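Local atomic coordinates of DNA polymerase (PDB entry 5MDN), a protein that probably extends DNA chains from deoxyribonucleoside triphosphates, releasing diphosphate, as a family B DNA polymerase of a hyperthermophilic archaeon. Residues W376-Y381 against G467-V472; N372-M377 against K508-A513; Y119-G124 against Y381-G386. One frame throughout, in Å; residues are numbered along the deposited sequence.

Helix 370-384 is the common element of all three contacts. Interaction 2 uses its early turns against helix 495-512, interaction 1 its later turns against the start of helix 468-486, and interaction 3 its C-terminal end against helix 115-123. The centre of interaction 1 lies about 10 Å from that of interaction 2 and about 11 Å from that of interaction 3. Phe468 CD1 of interaction 1 meets Met385 SD of interaction 3 at 3.6 Å, and Trp376 CZ3 packs on Ile121 CD1 at 4.0 Å. Interactions 1 and 3 lie away from the metal sites; in interaction 2 the Arg373 side chain is about 12 Å from that of Asp363, which with Asp7 binds a magnesium ion.

Interaction 1: residues W376-Y381 against G467-V472; sequences WMLLRY and GFIPAV
Val472 sets its two methyls against Tyr381. CG1 makes a CH-pi contact over the middle of the ring, 3.9 Å from the Tyr381 ring centroid and 13° off the ring normal, while CG2 packs on the ring's stem, 3.8 Å from Tyr381 CB. A beta-branched residue suits this place because one methyl can cover the face while the other fills the angle beside the ring's stem. In the ring plane, Met377 CG borders the Tyr381 edge.

Aliphatic packing continues from there. Leu378 forks between two partners: its CD1 meets Ile469 CD1 at 3.9 Å, the two side chains crossing at about a right angle, and its CD2 lies 3.9 Å from Val472 CG1. That methyl therefore serves both the leucine and the tyrosine.

Phe468 approaches edge first. With CG anti to the backbone N (chi1 174°), its ring extends toward helix 370-384, where CZ lies 3.6 Å from Leu378 O, the oxygen falling in the ring plane. The positive C-H rim of the ring thus faces a carbonyl oxygen, while CE1 rests 4.2 Å from Tyr381 CB.

No hydrogen bond spans the two segments; polar groups are served from outside them. Tyr381 OH bonds to His475 ND1, one turn further along helix 468-486, so the tyrosine joins an apolar face to a polar anchor. At the N-cap end, Asp437 OD2 accepts from Phe468 N and Ser435 OG pairs with Ile469 N. Met514 and Tyr517 of helix 514-519 also pack on Leu378.

The short helical axes pass 11.0 Å apart at 96°. Such near-perpendicular packing of mainly apolar side chains seats the first turns of helix 468-486, which with helix 495-512 corresponds to the paired fingers helices of family B polymerases.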
loop_
_atom_site.group_PDB
_atom_site.type_symbol
_atom_site.label_atom_id
_atom_site.label_comp_id
_atom_site.label_asym_id
_atom_site.label_seq_id
_atom_site.Cartn_x
_atom_site.Cartn_y
_atom_site.Cartn_z
ATOM N N TRP A 376 1.759 -11.934 -7.754
ATOM C CA TRP A 376 0.736 -12.063 -8.786
ATOM C C TRP A 376 1.278 -11.769 -10.177
ATOM O O TRP A 376 0.713 -12.252 -11.164
ATOM C CB TRP A 376 -0.448 -11.144 -8.479
ATOM C CG TRP A 376 -1.407 -11.738 -7.498
ATOM C CD1 TRP A 376 -1.671 -11.297 -6.232
ATOM C CD2 TRP A 376 -2.225 -12.897 -7.696
ATOM N NE1 TRP A 376 -2.607 -12.107 -5.635
ATOM C CE2 TRP A 376 -2.963 -13.096 -6.513
ATOM C CE3 TRP A 376 -2.407 -13.783 -8.763
ATOM C CZ2 TRP A 376 -3.868 -14.146 -6.367
ATOM C CZ3 TRP A 376 -3.304 -14.823 -8.615
ATOM C CH2 TRP A 376 -4.022 -14.997 -7.428
ATOM N N MET A 377 2.352 -10.985 -10.279
ATOM C CA MET A 377 3.030 -10.821 -11.562
ATOM C C MET A 377 3.770 -12.093 -11.953
ATOM O O MET A 377 3.659 -12.562 -13.091
ATOM C CB MET A 377 3.995 -9.637 -11.501
ATOM C CG MET A 377 4.584 -9.255 -12.851
ATOM S SD MET A 377 5.571 -7.749 -12.781
ATOM C CE MET A 377 6.891 -8.273 -11.692
ATOM N N LEU A 378 4.547 -12.656 -11.021
ATOM C CA LEU A 378 5.332 -13.849 -11.327
ATOM C C LEU A 378 4.443 -15.037 -11.676
ATOM O O LEU A 378 4.826 -15.868 -12.507
ATOM C CB LEU A 378 6.249 -14.190 -10.153
ATOM C CG LEU A 378 7.330 -13.151 -9.846
ATOM C CD1 LEU A 378 8.175 -13.581 -8.660
ATOM C CD2 LEU A 378 8.199 -12.900 -11.070
ATOM N N LEU A 379 3.262 -15.137 -11.056
ATOM C CA LEU A 379 2.315 -16.179 -11.444
ATOM C C LEU A 379 1.881 -16.012 -12.892
ATOM O O LEU A 379 1.716 -16.998 -13.619
ATOM C CB LEU A 379 1.089 -16.156 -10.535
ATOM C CG LEU A 379 1.188 -16.635 -9.092
ATOM C CD1 LEU A 379 -0.180 -16.515 -8.454
ATOM C CD2 LEU A 379 1.691 -18.060 -9.031
ATOM N N ARG A 380 1.690 -14.765 -13.330
ATOM C CA ARG A 380 1.308 -14.514 -14.714
ATOM C C ARG A 380 2.439 -14.882 -15.665
ATOM O O ARG A 380 2.204 -15.507 -16.705
ATOM C CB ARG A 380 0.907 -13.048 -14.886
ATOM C CG ARG A 380 0.025 -12.770 -16.092
ATOM C CD ARG A 380 -0.431 -11.321 -16.108
ATOM N NE ARG A 380 -1.625 -11.110 -15.294
ATOM C CZ ARG A 380 -2.853 -10.983 -15.789
ATOM N NH1 ARG A 380 -3.051 -11.042 -17.099
ATOM N NH2 ARG A 380 -3.883 -10.792 -14.977
ATOM N N TYR A 381 3.671 -14.495 -15.329
ATOM C CA TYR A 381 4.821 -14.894 -16.135
ATOM C C TYR A 381 5.029 -16.403 -16.101
ATOM O O TYR A 381 5.348 -17.015 -17.127
ATOM C CB TYR A 381 6.083 -14.174 -15.654
ATOM C CG TYR A 381 6.272 -12.795 -16.247
ATOM C CD1 TYR A 381 6.862 -12.632 -17.494
ATOM C CD2 TYR A 381 5.868 -11.657 -15.561
ATOM C CE1 TYR A 381 7.040 -11.375 -18.043
ATOM C CE2 TYR A 381 6.041 -10.395 -16.102
ATOM C CZ TYR A 381 6.628 -10.261 -17.344
ATOM O OH TYR A 381 6.801 -9.010 -17.885
ATOM N N GLY A 467 17.547 -18.270 -15.958
ATOM C CA GLY A 467 16.621 -18.638 -14.933
ATOM C C GLY A 467 15.314 -17.947 -15.036
ATOM O O GLY A 467 15.135 -17.062 -15.775
ATOM N N PHE A 468 14.389 -18.344 -14.224
ATOM C CA PHE A 468 13.040 -17.787 -14.277
ATOM C C PHE A 468 13.033 -16.312 -13.894
ATOM O O PHE A 468 12.527 -15.470 -14.643
ATOM C CB PHE A 468 12.105 -18.585 -13.370
ATOM C CG PHE A 468 10.728 -17.996 -13.254
ATOM C CD1 PHE A 468 9.964 -17.759 -14.384
ATOM C CD2 PHE A 468 10.199 -17.677 -12.014
ATOM C CE1 PHE A 468 8.698 -17.214 -14.281
ATOM C CE2 PHE A 468 8.933 -17.132 -11.904
ATOM C CZ PHE A 468 8.182 -16.900 -13.038
ATOM N N ILE A 469 13.587 -15.983 -12.722
ATOM C CA ILE A 469 13.591 -14.585 -12.279
ATOM C C ILE A 469 14.397 -13.696 -13.210
ATOM O O ILE A 469 13.923 -12.597 -13.540
ATOM C CB ILE A 469 14.044 -14.497 -10.811
ATOM C CG1 ILE A 469 13.076 -15.265 -9.910
ATOM C CG2 ILE A 469 14.142 -13.044 -10.369
ATOM C CD1 ILE A 469 11.656 -14.748 -9.963
ATOM N N PRO A 470 15.600 -14.070 -13.670
ATOM C CA PRO A 470 16.267 -13.221 -14.671
ATOM C C PRO A 470 15.450 -13.030 -15.937
ATOM O O PRO A 470 15.375 -11.909 -16.451
ATOM C CB PRO A 470 17.577 -13.969 -14.943
ATOM C CG PRO A 470 17.844 -14.710 -13.689
ATOM C CD PRO A 470 16.497 -15.138 -13.188
ATOM N N ALA A 471 14.807 -14.089 -16.437
ATOM C CA ALA A 471 14.006 -13.963 -17.651
ATOM C C ALA A 471 12.886 -12.942 -17.478
ATOM O O ALA A 471 12.557 -12.208 -18.417
ATOM C CB ALA A 471 13.435 -15.325 -18.048
ATOM N N VAL A 472 12.286 -12.885 -16.286
ATOM C CA VAL A 472 11.209 -11.929 -16.033
ATOM C C VAL A 472 11.752 -10.506 -16.001
ATOM O O VAL A 472 11.184 -9.591 -16.612
ATOM C CB VAL A 472 10.480 -12.282 -14.725
ATOM C CG1 VAL A 472 9.479 -11.196 -14.368
ATOM C CG2 VAL A 472 9.794 -13.631 -14.852
#

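Interaction 2: residues N372-M377 against K508-A513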
loop_
_atom_site.group_PDB
_atom_site.type_symbol
_atom_site.label_atom_id
_atom_site.label_comp_id
_atom_site.label_asym_id
_atom_site.label_seq_id
_atom_site.Cartn_x
_atom_site.Cartn_y
_atom_site.Cartn_z
ATOM N N ASN A 372 2.993 -9.199 -2.234
ATOM C CA ASN A 372 1.795 -9.795 -2.806
ATOM C C ASN A 372 1.582 -9.322 -4.246
ATOM O O ASN A 372 1.199 -10.116 -5.111
ATOM C CB ASN A 372 0.586 -9.510 -1.901
ATOM C CG ASN A 372 -0.658 -10.272 -2.326
ATOM O OD1 ASN A 372 -1.040 -11.290 -1.745
ATOM N ND2 ASN A 372 -1.312 -9.752 -3.342
ATOM N N ARG A 373 1.855 -8.045 -4.530
ATOM C CA ARG A 373 1.716 -7.534 -5.895
ATOM C C ARG A 373 2.709 -8.204 -6.844
ATOM O O ARG A 373 2.359 -8.558 -7.976
ATOM C CB ARG A 373 1.899 -6.013 -5.896
ATOM C CG ARG A 373 1.335 -5.292 -7.109
ATOM C CD ARG A 373 1.596 -3.794 -7.017
ATOM N NE ARG A 373 0.981 -3.192 -5.833
ATOM C CZ ARG A 373 1.656 -2.525 -4.902
ATOM N NH1 ARG A 373 2.966 -2.369 -5.020
ATOM N NH2 ARG A 373 1.022 -2.005 -3.857
ATOM N N VAL A 374 3.960 -8.375 -6.400
ATOM C CA VAL A 374 4.988 -8.978 -7.247
ATOM C C VAL A 374 4.677 -10.449 -7.505
ATOM O O VAL A 374 4.903 -10.962 -8.607
ATOM C CB VAL A 374 6.369 -8.803 -6.587
ATOM C CG1 VAL A 374 7.423 -9.673 -7.264
ATOM C CG2 VAL A 374 6.785 -7.345 -6.599
ATOM N N GLU A 375 4.133 -11.143 -6.503
ATOM C CA GLU A 375 3.859 -12.567 -6.657
ATOM C C GLU A 375 2.746 -12.828 -7.665
ATOM O O GLU A 375 2.781 -13.840 -8.373
ATOM C CB GLU A 375 3.519 -13.175 -5.300
ATOM C CG GLU A 375 3.686 -14.671 -5.241
ATOM C CD GLU A 375 3.835 -15.169 -3.819
ATOM O OE1 GLU A 375 2.838 -15.134 -3.067
ATOM O OE2 GLU A 375 4.952 -15.589 -3.452
ATOM N N TRP A 376 1.759 -11.934 -7.754
ATOM C CA TRP A 376 0.736 -12.063 -8.786
ATOM C C TRP A 376 1.278 -11.769 -10.177
ATOM O O TRP A 376 0.713 -12.252 -11.164
ATOM C CB TRP A 376 -0.448 -11.144 -8.479
ATOM C CG TRP A 376 -1.407 -11.738 -7.498
ATOM C CD1 TRP A 376 -1.671 -11.297 -6.232
ATOM C CD2 TRP A 376 -2.225 -12.897 -7.696
ATOM N NE1 TRP A 376 -2.607 -12.107 -5.635
ATOM C CE2 TRP A 376 -2.963 -13.096 -6.513
ATOM C CE3 TRP A 376 -2.407 -13.783 -8.763
ATOM C CZ2 TRP A 376 -3.868 -14.146 -6.367
ATOM C CZ3 TRP A 376 -3.304 -14.823 -8.615
ATOM C CH2 TRP A 376 -4.022 -14.997 -7.428
ATOM N N MET A 377 2.352 -10.985 -10.279
ATOM C CA MET A 377 3.030 -10.821 -11.562
ATOM C C MET A 377 3.770 -12.093 -11.953
ATOM O O MET A 377 3.659 -12.562 -13.091
ATOM C CB MET A 377 3.995 -9.637 -11.501
ATOM C CG MET A 377 4.584 -9.255 -12.851
ATOM S SD MET A 377 5.571 -7.749 -12.781
ATOM C CE MET A 377 6.891 -8.273 -11.692
ATOM N N LYS A 508 9.544 0.053 -13.644
ATOM C CA LYS A 508 10.708 0.177 -12.770
ATOM C C LYS A 508 10.410 -0.327 -11.361
ATOM O O LYS A 508 11.195 -1.088 -10.783
ATOM C CB LYS A 508 11.146 1.638 -12.700
ATOM C CG LYS A 508 12.299 1.881 -11.745
ATOM C CD LYS A 508 12.686 3.346 -11.692
ATOM C CE LYS A 508 13.794 3.575 -10.675
ATOM N NZ LYS A 508 14.164 5.013 -10.563
ATOM N N VAL A 509 9.280 0.100 -10.788
ATOM C CA VAL A 509 8.976 -0.232 -9.398
ATOM C C VAL A 509 8.804 -1.736 -9.224
ATOM O O VAL A 509 9.271 -2.317 -8.236
ATOM C CB VAL A 509 7.730 0.542 -8.927
ATOM C CG1 VAL A 509 7.353 0.140 -7.507
ATOM C CG2 VAL A 509 7.978 2.037 -9.006
ATOM N N MET A 510 8.146 -2.392 -10.180
ATOM C CA MET A 510 7.967 -3.837 -10.084
ATOM C C MET A 510 9.293 -4.572 -10.251
ATOM O O MET A 510 9.542 -5.577 -9.574
ATOM C CB MET A 510 6.950 -4.308 -11.120
ATOM C CG MET A 510 5.559 -3.727 -10.909
ATOM S SD MET A 510 4.799 -4.213 -9.346
ATOM C CE MET A 510 4.917 -5.995 -9.446
ATOM N N ALA A 511 10.153 -4.094 -11.153
ATOM C CA ALA A 511 11.478 -4.687 -11.309
ATOM C C ALA A 511 12.309 -4.524 -10.041
ATOM O O ALA A 511 12.934 -5.480 -9.566
ATOM C CB ALA A 511 12.189 -4.062 -12.509
ATOM N N ASN A 512 12.334 -3.312 -9.478
ATOM C CA ASN A 512 13.130 -3.059 -8.283
ATOM C C ASN A 512 12.521 -3.677 -7.028
ATOM O O ASN A 512 13.218 -3.802 -6.015
ATOM C CB ASN A 512 13.311 -1.554 -8.083
ATOM C CG ASN A 512 14.065 -0.902 -9.224
ATOM O OD1 ASN A 512 14.732 -1.580 -10.007
ATOM N ND2 ASN A 512 13.972 0.419 -9.320
ATOM N N ALA A 513 11.245 -4.060 -7.068
ATOM C CA ALA A 513 10.620 -4.719 -5.928
ATOM C C ALA A 513 11.017 -6.184 -5.797
ATOM O O ALA A 513 10.773 -6.783 -4.744
ATOM C CB ALA A 513 9.098 -4.609 -6.028
#
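The guanidinium of Arg373 is gripped at two nitrogens, by a salt bridge from NH2 to Glu284 OE2 and a hydrogen bond from NE to Val365 O. With the charged end secured there, its aliphatic part can join the apolar contact: Arg373 CD lies 4.0 Å from Met510 SD, the two side chains crossing at about a right angle.

Met510 contributes the largest share of the buried surface. Folded at both chi2 (-63°) and chi3 (-54°), it curls its CE back against helix 370-384, where that methyl sits 3.7 Å from Val374 CG2. The same valine branch meets Ala513 CB at 3.6 Å; alanine's small methyl lets the backbone come close enough for this touch. On the other flank Met377 slides past Met510 in the opposite sense, bringing CE to 3.8 Å from Met510 CE and 4.0 Å from Met510 CB. Putting an alanine here in place of Met377 removes CG, SD and CE and would probably open a gap beside the Met510 methyl, leaving it freer to turn. Leu354 of helix 326-356 packs on both Arg373 and Met510.

The local axes run 10.4 Å apart at 95°. Unbranched and bendable, Met510 can fold its methyl in between Val374 and Met377. Segment 508-513 carries the Lys-x3-Asn start of the conserved family B motif Lys-x3-Asn-x-x-Tyr-Gly, at the base of the fingers.

Interaction 3: residues Y119-G124 against Y381-G386; sequences YMIDKG and YAYRMG
Tyr383 and Arg384 meet Asp122 where two helices end, each closed by a Schellman motif with a glycine of positive phi, Gly124 on one and Gly386 on the other. Tyr383, its CG anti to the backbone N (chi1 180°), extends its ring to Asp122, whose CA lies over one face, 3.9 Å from the Tyr383 centroid and 26° off the normal. The Asp122 carboxylate stacks almost flat on the ring, its plane 8° from the ring's, with OD1 offset toward the rim. Beside them, Ile121 CG2 packs on Tyr383 CB at 3.7 Å, adding an aliphatic prop to the ring's stem.

Arg384 reaches over to the end of helix 115-123. Asp122 O lies above a face of its guanidinium, 3.1 Å from NH2, but the angle is too poor for a hydrogen bond; attraction between the charge and the helix-end carbonyls is likely nevertheless. A long arginine suits this exposed place, spanning to the helix end while its charge stays near water.

In the next shell, Arg118 NH2 makes a salt bridge to Asp122 OD1 from one turn earlier, which would steady the carboxylate over the ring. Gly124 brings its chain back with a bond from Val125 N to Met120 O, and its lack of a side chain leaves room for Arg384. Gly386, backbone-bonded also to Arg73, closes the other helix: its N donates to Tyr383 O at 2.9 Å.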
loop_
_atom_site.group_PDB
_atom_site.type_symbol
_atom_site.label_atom_id
_atom_site.label_comp_id
_atom_site.label_asym_id
_atom_site.label_seq_id
_atom_site.Cartn_x
_atom_site.Cartn_y
_atom_site.Cartn_z
ATOM N N TYR A 119 -8.557 -17.065 -14.211
ATOM C CA TYR A 119 -9.070 -16.857 -15.563
ATOM C C TYR A 119 -8.241 -15.830 -16.323
ATOM O O TYR A 119 -7.834 -16.067 -17.466
ATOM C CB TYR A 119 -10.536 -16.429 -15.504
ATOM C CG TYR A 119 -11.135 -16.135 -16.860
ATOM C CD1 TYR A 119 -11.654 -17.155 -17.646
ATOM C CD2 TYR A 119 -11.187 -14.838 -17.351
ATOM C CE1 TYR A 119 -12.201 -16.889 -18.887
ATOM C CE2 TYR A 119 -11.729 -14.563 -18.588
ATOM C CZ TYR A 119 -12.237 -15.593 -19.353
ATOM O OH TYR A 119 -12.780 -15.321 -20.586
ATOM N N MET A 120 -7.991 -14.671 -15.709
ATOM C CA MET A 120 -7.278 -13.607 -16.413
ATOM C C MET A 120 -5.839 -14.008 -16.710
ATOM O O MET A 120 -5.292 -13.642 -17.756
ATOM C CB MET A 120 -7.334 -12.308 -15.609
ATOM C CG MET A 120 -8.730 -11.705 -15.529
ATOM S SD MET A 120 -8.774 -10.043 -14.827
ATOM C CE MET A 120 -7.878 -10.291 -13.301
ATOM N N ILE A 121 -5.205 -14.744 -15.795
ATOM C CA ILE A 121 -3.856 -15.246 -16.047
ATOM C C ILE A 121 -3.853 -16.200 -17.237
ATOM O O ILE A 121 -3.056 -16.053 -18.171
ATOM C CB ILE A 121 -3.284 -15.916 -14.785
ATOM C CG1 ILE A 121 -2.885 -14.859 -13.752
ATOM C CG2 ILE A 121 -2.097 -16.805 -15.132
ATOM C CD1 ILE A 121 -2.448 -15.437 -12.423
ATOM N N ASP A 122 -4.743 -17.196 -17.219
ATOM C CA ASP A 122 -4.723 -18.230 -18.250
ATOM C C ASP A 122 -5.131 -17.676 -19.611
ATOM O O ASP A 122 -4.571 -18.072 -20.640
ATOM C CB ASP A 122 -5.637 -19.386 -17.845
ATOM C CG ASP A 122 -5.082 -20.188 -16.687
ATOM O OD1 ASP A 122 -4.221 -19.659 -15.951
ATOM O OD2 ASP A 122 -5.507 -21.348 -16.511
ATOM N N LYS A 123 -6.100 -16.766 -19.643
ATOM C CA LYS A 123 -6.575 -16.193 -20.895
ATOM C C LYS A 123 -5.799 -14.951 -21.312
ATOM O O LYS A 123 -6.045 -14.421 -22.400
ATOM C CB LYS A 123 -8.066 -15.859 -20.789
ATOM C CG LYS A 123 -8.929 -17.045 -20.396
ATOM C CD LYS A 123 -8.896 -18.126 -21.462
ATOM C CE LYS A 123 -9.616 -19.380 -21.000
ATOM N NZ LYS A 123 -9.451 -20.508 -21.960
ATOM N N GLY A 124 -4.868 -14.483 -20.486
ATOM C CA GLY A 124 -4.096 -13.301 -20.818
ATOM C C GLY A 124 -4.864 -12.003 -20.726
ATOM O O GLY A 124 -4.533 -11.045 -21.431
ATOM N N TYR A 381 3.671 -14.495 -15.329
ATOM C CA TYR A 381 4.821 -14.894 -16.135
ATOM C C TYR A 381 5.029 -16.403 -16.101
ATOM O O TYR A 381 5.348 -17.015 -17.127
ATOM C CB TYR A 381 6.083 -14.174 -15.654
ATOM C CG TYR A 381 6.272 -12.795 -16.247
ATOM C CD1 TYR A 381 6.862 -12.632 -17.494
ATOM C CD2 TYR A 381 5.868 -11.657 -15.561
ATOM C CE1 TYR A 381 7.040 -11.375 -18.043
ATOM C CE2 TYR A 381 6.041 -10.395 -16.102
ATOM C CZ TYR A 381 6.628 -10.261 -17.344
ATOM O OH TYR A 381 6.801 -9.010 -17.885
ATOM N N ALA A 382 4.875 -17.017 -14.924
ATOM C CA ALA A 382 5.068 -18.459 -14.805
ATOM C C ALA A 382 4.125 -19.239 -15.712
ATOM O O ALA A 382 4.490 -20.314 -16.203
ATOM C CB ALA A 382 4.884 -18.898 -13.352
ATOM N N TYR A 383 2.913 -18.726 -15.945
ATOM C CA TYR A 383 1.975 -19.431 -16.813
ATOM C C TYR A 383 2.457 -19.429 -18.260
ATOM O O TYR A 383 2.566 -20.487 -18.891
ATOM C CB TYR A 383 0.580 -18.818 -16.713
ATOM C CG TYR A 383 -0.416 -19.519 -17.605
ATOM C CD1 TYR A 383 -0.916 -20.770 -17.265
ATOM C CD2 TYR A 383 -0.833 -18.948 -18.798
ATOM C CE1 TYR A 383 -1.816 -21.426 -18.082
ATOM C CE2 TYR A 383 -1.734 -19.595 -19.622
ATOM C CZ TYR A 383 -2.222 -20.835 -19.259
ATOM O OH TYR A 383 -3.119 -21.488 -20.073
ATOM N N ARG A 384 2.746 -18.245 -18.808
ATOM C CA ARG A 384 3.150 -18.159 -20.206
ATOM C C ARG A 384 4.526 -18.755 -20.465
ATOM O O ARG A 384 4.904 -18.909 -21.630
ATOM C CB ARG A 384 3.125 -16.704 -20.676
ATOM C CG ARG A 384 1.747 -16.069 -20.653
ATOM C CD ARG A 384 0.784 -16.880 -21.500
ATOM N NE ARG A 384 -0.537 -16.268 -21.597
ATOM C CZ ARG A 384 -1.543 -16.791 -22.287
ATOM N NH1 ARG A 384 -1.371 -17.933 -22.939
ATOM N NH2 ARG A 384 -2.717 -16.176 -22.332
ATOM N N MET A 385 5.282 -19.083 -19.420
ATOM C CA MET A 385 6.528 -19.818 -19.565
ATOM C C MET A 385 6.360 -21.308 -19.302
ATOM O O MET A 385 7.342 -22.052 -19.372
ATOM C CB MET A 385 7.599 -19.238 -18.635
ATOM C CG MET A 385 7.996 -17.810 -18.977
ATOM S SD MET A 385 9.239 -17.125 -17.865
ATOM C CE MET A 385 9.450 -15.493 -18.571
ATOM N N GLY A 386 5.143 -21.756 -19.004
ATOM C CA GLY A 386 4.899 -23.164 -18.759
ATOM C C GLY A 386 5.453 -23.680 -17.450
ATOM O O GLY A 386 5.793 -24.864 -17.355
#